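Local coordinates for protein motility-associated killing factor MakB (Vibrio cholerae serotype O1, PDB 6W1W) that probably acts as one component of a three-part cytotoxin structurally similar to alpha-pore-forming toxins, contributing to the cell-killing activity of Vibrio cholerae, at residues T100-Q111 against I298-P307; A191-Y201 against L212-Y223. One frame throughout, in Å; residues are numbered along the deposited sequence.

Interaction 1. Residues T100-Q111 against I298-P307; sequences TKQWIECLQLLQ and INALQSGSDP
Ile104 and Ile298 bring the two helices to a CA-CA distance of 6.1 Å, the short segments running nearly antiparallel at 156° with axes 10.0 Å apart. Ile298 is a knob seated among Ile104, Leu107, Gln108 and Gln111. Its CG1 branch, anti to the carbonyl carbon (chi1 -65°), slides past Leu107 in the opposite direction, CG1 lying 3.6 Å from Leu107 CB. One turn further along, Leu301 and Ile104 also pass in opposite directions: Leu301 CB meets Ile104 CG1 at 3.7 Å, while Leu301 CD1 reaches Trp103 CB at 4.0 Å. CD1 of Ile104 meets the methylene CG of Gln302 at 3.8 Å, and the amide NE2 lies near Ile104 CG2 at the exposed rim. Beyond, Gly304 has the positive phi of a Schellman motif, where a CB would press on the preceding carbonyl O, which suits glycine. The chain then turns to set the ring of Pro307 against Thr100, CG to CB 4.1 Å. Leu313 touches both Trp103 and Pro307, and Cys106 carries a disulfide to Cys90 of helix 69-90. Between the two segments the contact is aliphatic packing at one end of the long helical bundle, where interlocking branched shapes, not paired polar groups, set the fit.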
loop_
_atom_site.group_PDB
_atom_site.type_symbol
_atom_site.label_atom_id
_atom_site.label_comp_id
_atom_site.label_asym_id
_atom_site.label_seq_id
_atom_site.Cartn_x
_atom_site.Cartn_y
_atom_site.Cartn_z
ATOM N N THR A 100 22.644 -40.648 3.307
ATOM C CA THR A 100 21.350 -40.429 3.943
ATOM C C THR A 100 21.475 -39.530 5.165
ATOM O O THR A 100 20.552 -38.768 5.473
ATOM C CB THR A 100 20.720 -41.766 4.327
ATOM O OG1 THR A 100 19.587 -41.541 5.180
ATOM C CG2 THR A 100 21.733 -42.650 5.047
ATOM N N LYS A 101 22.598 -39.618 5.881
ATOM C CA LYS A 101 22.862 -38.667 6.956
ATOM C C LYS A 101 22.971 -37.249 6.410
ATOM O O LYS A 101 22.450 -36.300 7.008
ATOM C CB LYS A 101 24.140 -39.062 7.702
ATOM C CG LYS A 101 24.761 -37.947 8.543
ATOM C CD LYS A 101 24.070 -37.784 9.891
ATOM C CE LYS A 101 24.367 -38.962 10.809
ATOM N NZ LYS A 101 25.831 -39.130 11.052
ATOM N N GLN A 102 23.633 -37.089 5.260
ATOM C CA GLN A 102 23.820 -35.763 4.679
ATOM C C GLN A 102 22.494 -35.162 4.232
ATOM O O GLN A 102 22.299 -33.943 4.323
ATOM C CB GLN A 102 24.795 -35.841 3.506
ATOM C CG GLN A 102 26.165 -36.380 3.877
ATOM C CD GLN A 102 27.016 -36.690 2.661
ATOM O OE1 GLN A 102 26.628 -36.403 1.527
ATOM N NE2 GLN A 102 28.182 -37.283 2.890
ATOM N N TRP A 103 21.574 -35.996 3.739
ATOM C CA TRP A 103 20.257 -35.492 3.365
ATOM C C TRP A 103 19.524 -34.912 4.568
ATOM O O TRP A 103 18.895 -33.853 4.467
ATOM C CB TRP A 103 19.423 -36.601 2.717
ATOM C CG TRP A 103 19.723 -36.844 1.257
ATOM C CD1 TRP A 103 20.217 -37.989 0.700
ATOM C CD2 TRP A 103 19.547 -35.918 0.177
ATOM N NE1 TRP A 103 20.358 -37.832 -0.658
ATOM C CE2 TRP A 103 19.954 -36.570 -1.004
ATOM C CE3 TRP A 103 19.087 -34.600 0.096
ATOM C CZ2 TRP A 103 19.915 -35.950 -2.249
ATOM C CZ3 TRP A 103 19.047 -33.987 -1.142
ATOM C CH2 TRP A 103 19.459 -34.661 -2.299
ATOM N N ILE A 104 19.604 -35.583 5.720
ATOM C CA ILE A 104 18.919 -35.092 6.911
ATOM C C ILE A 104 19.559 -33.802 7.404
ATOM O O ILE A 104 18.859 -32.851 7.767
ATOM C CB ILE A 104 18.905 -36.165 8.011
ATOM C CG1 ILE A 104 18.347 -37.482 7.468
ATOM C CG2 ILE A 104 18.062 -35.694 9.173
ATOM C CD1 ILE A 104 18.156 -38.554 8.522
ATOM N N GLU A 105 20.893 -33.747 7.428
ATOM C CA GLU A 105 21.573 -32.520 7.834
ATOM C C GLU A 105 21.211 -31.365 6.912
ATOM O O GLU A 105 21.046 -30.227 7.368
ATOM C CB GLU A 105 23.085 -32.737 7.857
ATOM C CG GLU A 105 23.540 -33.809 8.837
ATOM C CD GLU A 105 25.044 -33.981 8.852
ATOM O OE1 GLU A 105 25.740 -33.204 8.165
ATOM O OE2 GLU A 105 25.532 -34.896 9.552
ATOM N N CYS A 106 21.070 -31.639 5.613
ATOM C CA CYS A 106 20.661 -30.593 4.682
ATOM C C CYS A 106 19.201 -30.217 4.886
ATOM O O CYS A 106 18.850 -29.032 4.864
ATOM C CB CYS A 106 20.902 -31.044 3.241
ATOM S SG CYS A 106 21.703 -29.795 2.208
ATOM N N LEU A 107 18.339 -31.213 5.101
ATOM C CA LEU A 107 16.912 -30.945 5.244
ATOM C C LEU A 107 16.624 -30.065 6.456
ATOM O O LEU A 107 15.846 -29.108 6.369
ATOM C CB LEU A 107 16.139 -32.259 5.339
ATOM C CG LEU A 107 15.346 -32.662 4.095
ATOM C CD1 LEU A 107 14.339 -31.578 3.745
ATOM C CD2 LEU A 107 16.270 -32.933 2.920
ATOM N N GLN A 108 17.238 -30.369 7.602
ATOM C CA GLN A 108 16.961 -29.556 8.780
ATOM C C GLN A 108 17.618 -28.183 8.711
ATOM O O GLN A 108 17.274 -27.314 9.520
ATOM C CB GLN A 108 17.370 -30.300 10.059
ATOM C CG GLN A 108 18.800 -30.795 10.107
ATOM C CD GLN A 108 18.983 -31.943 11.090
ATOM O OE1 GLN A 108 18.020 -32.615 11.469
ATOM N NE2 GLN A 108 20.224 -32.175 11.506
ATOM N N LEU A 109 18.534 -27.956 7.766
ATOM C CA LEU A 109 18.937 -26.585 7.468
ATOM C C LEU A 109 17.794 -25.818 6.814
ATOM O O LEU A 109 17.560 -24.646 7.133
ATOM C CB LEU A 109 20.176 -26.566 6.572
ATOM C CG LEU A 109 20.609 -25.171 6.099
ATOM C CD1 LEU A 109 20.947 -24.270 7.281
ATOM C CD2 LEU A 109 21.778 -25.258 5.126
ATOM N N LEU A 110 17.072 -26.464 5.896
ATOM C CA LEU A 110 15.867 -25.854 5.346
ATOM C C LEU A 110 14.786 -25.729 6.408
ATOM O O LEU A 110 14.079 -24.715 6.468
ATOM C CB LEU A 110 15.352 -26.674 4.163
ATOM C CG LEU A 110 16.252 -26.754 2.932
ATOM C CD1 LEU A 110 15.725 -27.800 1.969
ATOM C CD2 LEU A 110 16.342 -25.394 2.259
ATOM N N GLN A 111 14.652 -26.751 7.257
ATOM C CA GLN A 111 13.619 -26.740 8.287
ATOM C C GLN A 111 13.810 -25.579 9.254
ATOM O O GLN A 111 12.835 -24.955 9.686
ATOM C CB GLN A 111 13.622 -28.069 9.035
ATOM C CG GLN A 111 12.649 -28.142 10.190
ATOM C CD GLN A 111 12.978 -29.276 11.132
ATOM O OE1 GLN A 111 12.180 -30.192 11.321
ATOM N NE2 GLN A 111 14.167 -29.225 11.724
ATOM N N ILE A 298 11.973 -35.647 6.521
ATOM C CA ILE A 298 12.932 -35.947 7.580
ATOM C C ILE A 298 12.490 -37.170 8.374
ATOM O O ILE A 298 13.298 -38.061 8.666
ATOM C CB ILE A 298 13.130 -34.723 8.490
ATOM C CG1 ILE A 298 13.781 -33.582 7.709
ATOM C CG2 ILE A 298 13.976 -35.093 9.697
ATOM C CD1 ILE A 298 13.928 -32.300 8.503
ATOM N N ASN A 299 11.202 -37.239 8.721
ATOM C CA ASN A 299 10.686 -38.400 9.440
ATOM C C ASN A 299 10.873 -39.676 8.631
ATOM O O ASN A 299 11.202 -40.730 9.187
ATOM C CB ASN A 299 9.208 -38.201 9.778
ATOM C CG ASN A 299 8.952 -36.930 10.568
ATOM O OD1 ASN A 299 9.837 -36.087 10.724
ATOM N ND2 ASN A 299 7.729 -36.782 11.063
ATOM N N ALA A 300 10.668 -39.600 7.314
ATOM C CA ALA A 300 10.832 -40.782 6.475
ATOM C C ALA A 300 12.296 -41.191 6.377
ATOM O O ALA A 300 12.610 -42.386 6.324
ATOM C CB ALA A 300 10.250 -40.525 5.086
ATOM N N LEU A 301 13.209 -40.216 6.349
ATOM C CA LEU A 301 14.631 -40.546 6.332
ATOM C C LEU A 301 15.085 -41.102 7.676
ATOM O O LEU A 301 15.831 -42.088 7.727
ATOM C CB LEU A 301 15.454 -39.314 5.966
ATOM C CG LEU A 301 15.331 -38.758 4.549
ATOM C CD1 LEU A 301 15.878 -37.341 4.500
ATOM C CD2 LEU A 301 16.052 -39.651 3.543
ATOM N N GLN A 302 14.648 -40.477 8.775
ATOM C CA GLN A 302 15.063 -40.920 10.101
ATOM C C GLN A 302 14.504 -42.293 10.433
ATOM O O GLN A 302 15.090 -43.017 11.244
ATOM C CB GLN A 302 14.625 -39.908 11.159
ATOM C CG GLN A 302 15.639 -38.804 11.399
ATOM C CD GLN A 302 15.060 -37.614 12.137
ATOM O OE1 GLN A 302 13.846 -37.503 12.315
ATOM N NE2 GLN A 302 15.932 -36.708 12.567
ATOM N N SER A 303 13.377 -42.665 9.835
ATOM C CA SER A 303 12.821 -43.987 10.073
ATOM C C SER A 303 13.446 -45.056 9.185
ATOM O O SER A 303 13.135 -46.238 9.358
ATOM C CB SER A 303 11.304 -43.958 9.884
ATOM O OG SER A 303 10.968 -43.750 8.527
ATOM N N GLY A 304 14.323 -44.679 8.258
ATOM C CA GLY A 304 15.071 -45.641 7.475
ATOM C C GLY A 304 14.602 -45.865 6.054
ATOM O O GLY A 304 15.092 -46.794 5.401
ATOM N N SER A 305 13.675 -45.054 5.553
ATOM C CA SER A 305 13.230 -45.202 4.173
ATOM C C SER A 305 14.403 -45.033 3.215
ATOM O O SER A 305 15.254 -44.158 3.398
ATOM C CB SER A 305 12.140 -44.178 3.850
ATOM O OG SER A 305 11.106 -44.209 4.818
ATOM N N ASP A 306 14.453 -45.898 2.206
ATOM C CA ASP A 306 15.391 -45.749 1.107
ATOM C C ASP A 306 15.235 -44.356 0.497
ATOM O O ASP A 306 14.122 -43.988 0.090
ATOM C CB ASP A 306 15.138 -46.826 0.049
ATOM C CG ASP A 306 16.328 -47.041 -0.878
ATOM O OD1 ASP A 306 17.081 -46.075 -1.131
ATOM O OD2 ASP A 306 16.508 -48.182 -1.360
ATOM N N PRO A 307 16.299 -43.551 0.443
ATOM C CA PRO A 307 16.164 -42.193 -0.110
ATOM C C PRO A 307 15.767 -42.178 -1.575
ATOM O O PRO A 307 15.235 -41.166 -2.051
ATOM C CB PRO A 307 17.561 -41.587 0.096
ATOM C CG PRO A 307 18.190 -42.428 1.165
ATOM C CD PRO A 307 17.652 -43.807 0.963
#

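Interaction 2. Residues A191-Y201 against L212-Y223; sequences AYIQSMVTISY and LSFAGALFTVGY. With EDO (1,2-ethanediol), chain C.
Gln194 and Phe219 lie side by side and point the same way, the extended glutamine chain running beside the CE2 edge of the ring. With CG anti to the backbone N (chi1 173°), Gln194 carries OE1 to that edge, 3.4 Å from Phe219 CE2, amide and ring planes 63° apart. Next along the same face, Met196 bends at chi2 and chi3, so that SD rests 4.0 Å from Ala217 CB and CE comes over the backbone of Gly216. Ala215, Gly216 and Ala217 are small enough for the thioether to lie close against their strand. At the far end Tyr201 and Phe214 meet obliquely, Tyr201 CE1 lying at the edge of the phenylalanine ring, 3.7 Å from Phe214 CE1, while Leu212 runs alongside the tyrosine.

Strands 193-203 and 209-220 form an antiparallel beta hairpin, consistent with the beta-tongue of ClyA-like alpha-pore-forming toxins. Backbone bonds join them, some nearly straight, such as Ser195 N to Leu218 O (3.1 Å, 167° at the hydrogen); Leu218 N answers to Ser195 O, whereas in the next pair Gly216 N to Val197 O is weak. On the face of Gln194, Ala217 and Phe219, helix 9-35 packs against all three. On the face of Val197 and Leu218, Val197 CG2 crosses Leu218 CB at 3.8 Å, and Ile229 of helix 225-230 touches both, as suits branched apolar side chains in a buried layer. A 1,2-ethanediol, probably from the crystallisation liquor, lies beside the backbone of Gly216 and gives Ala217 O a weak hydrogen bond from O1 at 3.3 Å. Near the strand ends Thr220 lays its OG1 against Ile193 CB, while that hydroxyl donates to Tyr223 O (3.0 Å), holding the following turn close to its own strand.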
loop_
_atom_site.group_PDB
_atom_site.type_symbol
_atom_site.label_atom_id
_atom_site.label_comp_id
_atom_site.label_asym_id
_atom_site.label_seq_id
_atom_site.Cartn_x
_atom_site.Cartn_y
_atom_site.Cartn_z
ATOM N N ALA A 191 7.751 -2.181 -16.293
ATOM C CA ALA A 191 8.165 -1.313 -15.198
ATOM C C ALA A 191 7.079 -0.285 -14.910
ATOM O O ALA A 191 6.542 0.333 -15.833
ATOM C CB ALA A 191 9.480 -0.608 -15.529
ATOM N N TYR A 192 6.771 -0.105 -13.631
ATOM C CA TYR A 192 5.790 0.872 -13.187
ATOM C C TYR A 192 6.461 2.212 -12.889
ATOM O O TYR A 192 7.673 2.299 -12.679
ATOM C CB TYR A 192 5.037 0.351 -11.956
ATOM C CG TYR A 192 3.987 -0.690 -12.294
ATOM C CD1 TYR A 192 2.636 -0.447 -12.075
ATOM C CD2 TYR A 192 4.346 -1.906 -12.858
ATOM C CE1 TYR A 192 1.673 -1.397 -12.399
ATOM C CE2 TYR A 192 3.395 -2.857 -13.183
ATOM C CZ TYR A 192 2.062 -2.600 -12.953
ATOM O OH TYR A 192 1.129 -3.557 -13.286
ATOM N N ILE A 193 5.651 3.267 -12.889
ATOM C CA ILE A 193 6.115 4.624 -12.636
ATOM C C ILE A 193 5.272 5.217 -11.520
ATOM O O ILE A 193 4.041 5.250 -11.616
ATOM C CB ILE A 193 6.040 5.507 -13.897
ATOM C CG1 ILE A 193 7.084 5.057 -14.920
ATOM C CG2 ILE A 193 6.223 6.977 -13.536
ATOM C CD1 ILE A 193 7.141 5.923 -16.156
ATOM N N GLN A 194 5.936 5.688 -10.470
ATOM C CA GLN A 194 5.281 6.268 -9.305
ATOM C C GLN A 194 5.520 7.773 -9.305
ATOM O O GLN A 194 6.669 8.221 -9.211
ATOM C CB GLN A 194 5.805 5.624 -8.019
ATOM C CG GLN A 194 5.315 6.269 -6.732
ATOM C CD GLN A 194 5.698 5.466 -5.504
ATOM O OE1 GLN A 194 5.876 4.250 -5.579
ATOM N NE2 GLN A 194 5.835 6.143 -4.366
ATOM N N SER A 195 4.443 8.545 -9.423
ATOM C CA SER A 195 4.509 10.000 -9.433
ATOM C C SER A 195 3.575 10.554 -8.368
ATOM O O SER A 195 2.469 10.040 -8.174
ATOM C CB SER A 195 4.126 10.568 -10.806
ATOM O OG SER A 195 4.560 9.726 -11.866
ATOM N N MET A 196 4.017 11.608 -7.686
ATOM C CA MET A 196 3.253 12.195 -6.591
ATOM C C MET A 196 2.307 13.259 -7.136
ATOM O O MET A 196 2.748 14.230 -7.760
ATOM C CB MET A 196 4.186 12.789 -5.533
ATOM C CG MET A 196 5.026 11.761 -4.783
ATOM S SD MET A 196 4.060 10.400 -4.082
ATOM C CE MET A 196 2.972 11.277 -2.960
ATOM N N VAL A 197 1.014 13.080 -6.892
ATOM C CA VAL A 197 -0.009 14.001 -7.371
ATOM C C VAL A 197 -0.489 14.811 -6.172
ATOM O O VAL A 197 -1.267 14.327 -5.345
ATOM C CB VAL A 197 -1.163 13.263 -8.053
ATOM C CG1 VAL A 197 -2.193 14.253 -8.563
ATOM C CG2 VAL A 197 -0.636 12.401 -9.171
ATOM N N THR A 198 -0.023 16.051 -6.081
ATOM C CA THR A 198 -0.524 16.993 -5.092
ATOM C C THR A 198 -1.809 17.635 -5.606
ATOM O O THR A 198 -1.827 18.211 -6.699
ATOM C CB THR A 198 0.523 18.065 -4.808
ATOM O OG1 THR A 198 1.775 17.443 -4.500
ATOM C CG2 THR A 198 0.079 18.942 -3.649
ATOM N N ILE A 199 -2.881 17.527 -4.829
ATOM C CA ILE A 199 -4.117 18.270 -5.063
ATOM C C ILE A 199 -4.207 19.347 -3.991
ATOM O O ILE A 199 -4.194 19.039 -2.793
ATOM C CB ILE A 199 -5.354 17.361 -5.021
ATOM C CG1 ILE A 199 -5.155 16.125 -5.892
ATOM C CG2 ILE A 199 -6.594 18.127 -5.452
ATOM C CD1 ILE A 199 -6.306 15.143 -5.798
ATOM N N SER A 200 -4.312 20.605 -4.413
ATOM C CA SER A 200 -4.259 21.733 -3.490
ATOM C C SER A 200 -5.587 22.475 -3.521
ATOM O O SER A 200 -5.908 23.149 -4.505
ATOM C CB SER A 200 -3.101 22.673 -3.832
ATOM O OG SER A 200 -3.539 23.781 -4.594
ATOM N N TYR A 201 -6.345 22.358 -2.440
ATOM C CA TYR A 201 -7.632 23.017 -2.309
ATOM C C TYR A 201 -7.444 24.389 -1.673
ATOM O O TYR A 201 -6.372 24.726 -1.159
ATOM C CB TYR A 201 -8.591 22.161 -1.478
ATOM C CG TYR A 201 -8.730 20.744 -1.993
ATOM C CD1 TYR A 201 -7.828 19.749 -1.617
ATOM C CD2 TYR A 201 -9.754 20.399 -2.858
ATOM C CE1 TYR A 201 -7.945 18.449 -2.094
ATOM C CE2 TYR A 201 -9.880 19.109 -3.341
ATOM C CZ TYR A 201 -8.977 18.136 -2.959
ATOM O OH TYR A 201 -9.113 16.853 -3.448
ATOM N N LEU A 212 -5.770 23.824 2.146
ATOM C CA LEU A 212 -5.376 22.438 2.350
ATOM C C LEU A 212 -4.686 21.925 1.094
ATOM O O LEU A 212 -4.982 22.375 -0.017
ATOM C CB LEU A 212 -6.594 21.564 2.670
ATOM C CG LEU A 212 -6.443 20.138 3.207
ATOM C CD1 LEU A 212 -7.686 19.782 3.999
ATOM C CD2 LEU A 212 -6.219 19.108 2.101
ATOM N N SER A 213 -3.772 20.970 1.276
ATOM C CA SER A 213 -3.057 20.390 0.142
ATOM C C SER A 213 -2.469 19.055 0.577
ATOM O O SER A 213 -1.483 19.033 1.318
ATOM C CB SER A 213 -1.963 21.334 -0.355
ATOM O OG SER A 213 -0.681 20.919 0.086
ATOM N N PHE A 214 -3.059 17.956 0.119
ATOM C CA PHE A 214 -2.525 16.629 0.388
ATOM C C PHE A 214 -2.155 15.951 -0.925
ATOM O O PHE A 214 -2.687 16.278 -1.990
ATOM C CB PHE A 214 -3.517 15.768 1.189
ATOM C CG PHE A 214 -4.567 15.090 0.352
ATOM C CD1 PHE A 214 -5.500 15.829 -0.349
ATOM C CD2 PHE A 214 -4.641 13.709 0.297
ATOM C CE1 PHE A 214 -6.470 15.205 -1.110
ATOM C CE2 PHE A 214 -5.613 13.080 -0.461
ATOM C CZ PHE A 214 -6.527 13.831 -1.164
ATOM N N ALA A 215 -1.228 14.999 -0.837
ATOM C CA ALA A 215 -0.617 14.382 -2.003
ATOM C C ALA A 215 -0.784 12.870 -1.955
ATOM O O ALA A 215 -1.163 12.291 -0.936
ATOM C CB ALA A 215 0.869 14.744 -2.104
ATOM N N GLY A 216 -0.479 12.232 -3.079
ATOM C CA GLY A 216 -0.624 10.794 -3.197
ATOM C C GLY A 216 -0.001 10.302 -4.481
ATOM O O GLY A 216 0.204 11.068 -5.429
ATOM N N ALA A 217 0.297 9.004 -4.501
ATOM C CA ALA A 217 1.006 8.397 -5.618
ATOM C C ALA A 217 0.035 7.922 -6.687
ATOM O O ALA A 217 -1.053 7.420 -6.387
ATOM C CB ALA A 217 1.861 7.223 -5.147
ATOM N N LEU A 218 0.446 8.087 -7.942
ATOM C CA LEU A 218 -0.272 7.584 -9.103
ATOM C C LEU A 218 0.651 6.634 -9.853
ATOM O O LEU A 218 1.822 6.955 -10.082
ATOM C CB LEU A 218 -0.726 8.741 -10.002
ATOM C CG LEU A 218 -1.538 8.417 -11.258
ATOM C CD1 LEU A 218 -2.932 7.930 -10.903
ATOM C CD2 LEU A 218 -1.602 9.634 -12.173
ATOM N N PHE A 219 0.137 5.461 -10.214
ATOM C CA PHE A 219 0.932 4.442 -10.893
ATOM C C PHE A 219 0.590 4.419 -12.385
ATOM O O PHE A 219 -0.555 4.145 -12.763
ATOM C CB PHE A 219 0.703 3.067 -10.259
ATOM C CG PHE A 219 1.318 2.915 -8.897
ATOM C CD1 PHE A 219 0.718 2.110 -7.939
ATOM C CD2 PHE A 219 2.499 3.567 -8.572
ATOM C CE1 PHE A 219 1.281 1.966 -6.679
ATOM C CE2 PHE A 219 3.067 3.428 -7.312
ATOM C CZ PHE A 219 2.458 2.627 -6.367
ATOM N N THR A 220 1.586 4.693 -13.227
ATOM C CA THR A 220 1.426 4.661 -14.674
ATOM C C THR A 220 2.383 3.639 -15.276
ATOM O O THR A 220 3.480 3.418 -14.758
ATOM C CB THR A 220 1.673 6.045 -15.300
ATOM O OG1 THR A 220 3.009 6.477 -15.010
ATOM C CG2 THR A 220 0.685 7.064 -14.751
ATOM N N VAL A 221 1.963 3.019 -16.382
ATOM C CA VAL A 221 2.727 1.907 -16.947
ATOM C C VAL A 221 3.835 2.406 -17.867
ATOM O O VAL A 221 4.982 1.958 -17.767
ATOM C CB VAL A 221 1.789 0.924 -17.672
ATOM C CG1 VAL A 221 1.227 -0.084 -16.688
ATOM C CG2 VAL A 221 0.668 1.677 -18.378
ATOM N N GLY A 222 3.521 3.324 -18.779
ATOM C CA GLY A 222 4.503 3.758 -19.754
ATOM C C GLY A 222 4.514 5.248 -20.029
ATOM O O GLY A 222 5.558 5.817 -20.360
ATOM N N TYR A 223 3.360 5.895 -19.909
ATOM C CA TYR A 223 3.275 7.329 -20.113
ATOM C C TYR A 223 3.538 8.065 -18.800
ATOM O O TYR A 223 3.719 7.459 -17.741
ATOM C CB TYR A 223 1.916 7.705 -20.698
ATOM C CG TYR A 223 0.743 6.932 -20.142
ATOM C CD1 TYR A 223 0.363 5.712 -20.692
ATOM C CD2 TYR A 223 -0.006 7.436 -19.092
ATOM C CE1 TYR A 223 -0.718 5.013 -20.196
ATOM C CE2 TYR A 223 -1.090 6.746 -18.592
ATOM C CZ TYR A 223 -1.442 5.535 -19.144
ATOM O OH TYR A 223 -2.522 4.846 -18.640
HETATM C C1 EDO C . -4.662 9.882 -6.214
HETATM O O1 EDO C . -4.081 8.653 -6.672
HETATM C C2 EDO C . -3.556 10.890 -5.908
HETATM O O2 EDO C . -4.090 12.008 -5.189
#

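From the N terminus, helices 9-35, 46-66 and 69-90 come first, and helix 100-151 then supplies the earlier side of interaction 1. The chain passes through helix 157-176 to the hairpin, where interaction 2 closes a short loop between residues 201 and 212. More helices follow before 298-307 returns to 100-111 and closes a loop of 186 intervening residues, inside which interaction 2 is wholly nested. The two sit on opposite sides of the chain's centre, about 52 Å between centres. Interaction 1 ties helix ends of the bundle; interaction 2 pairs the hairpin strands, whose sheet the later strand 338-346 extends alongside 193-203.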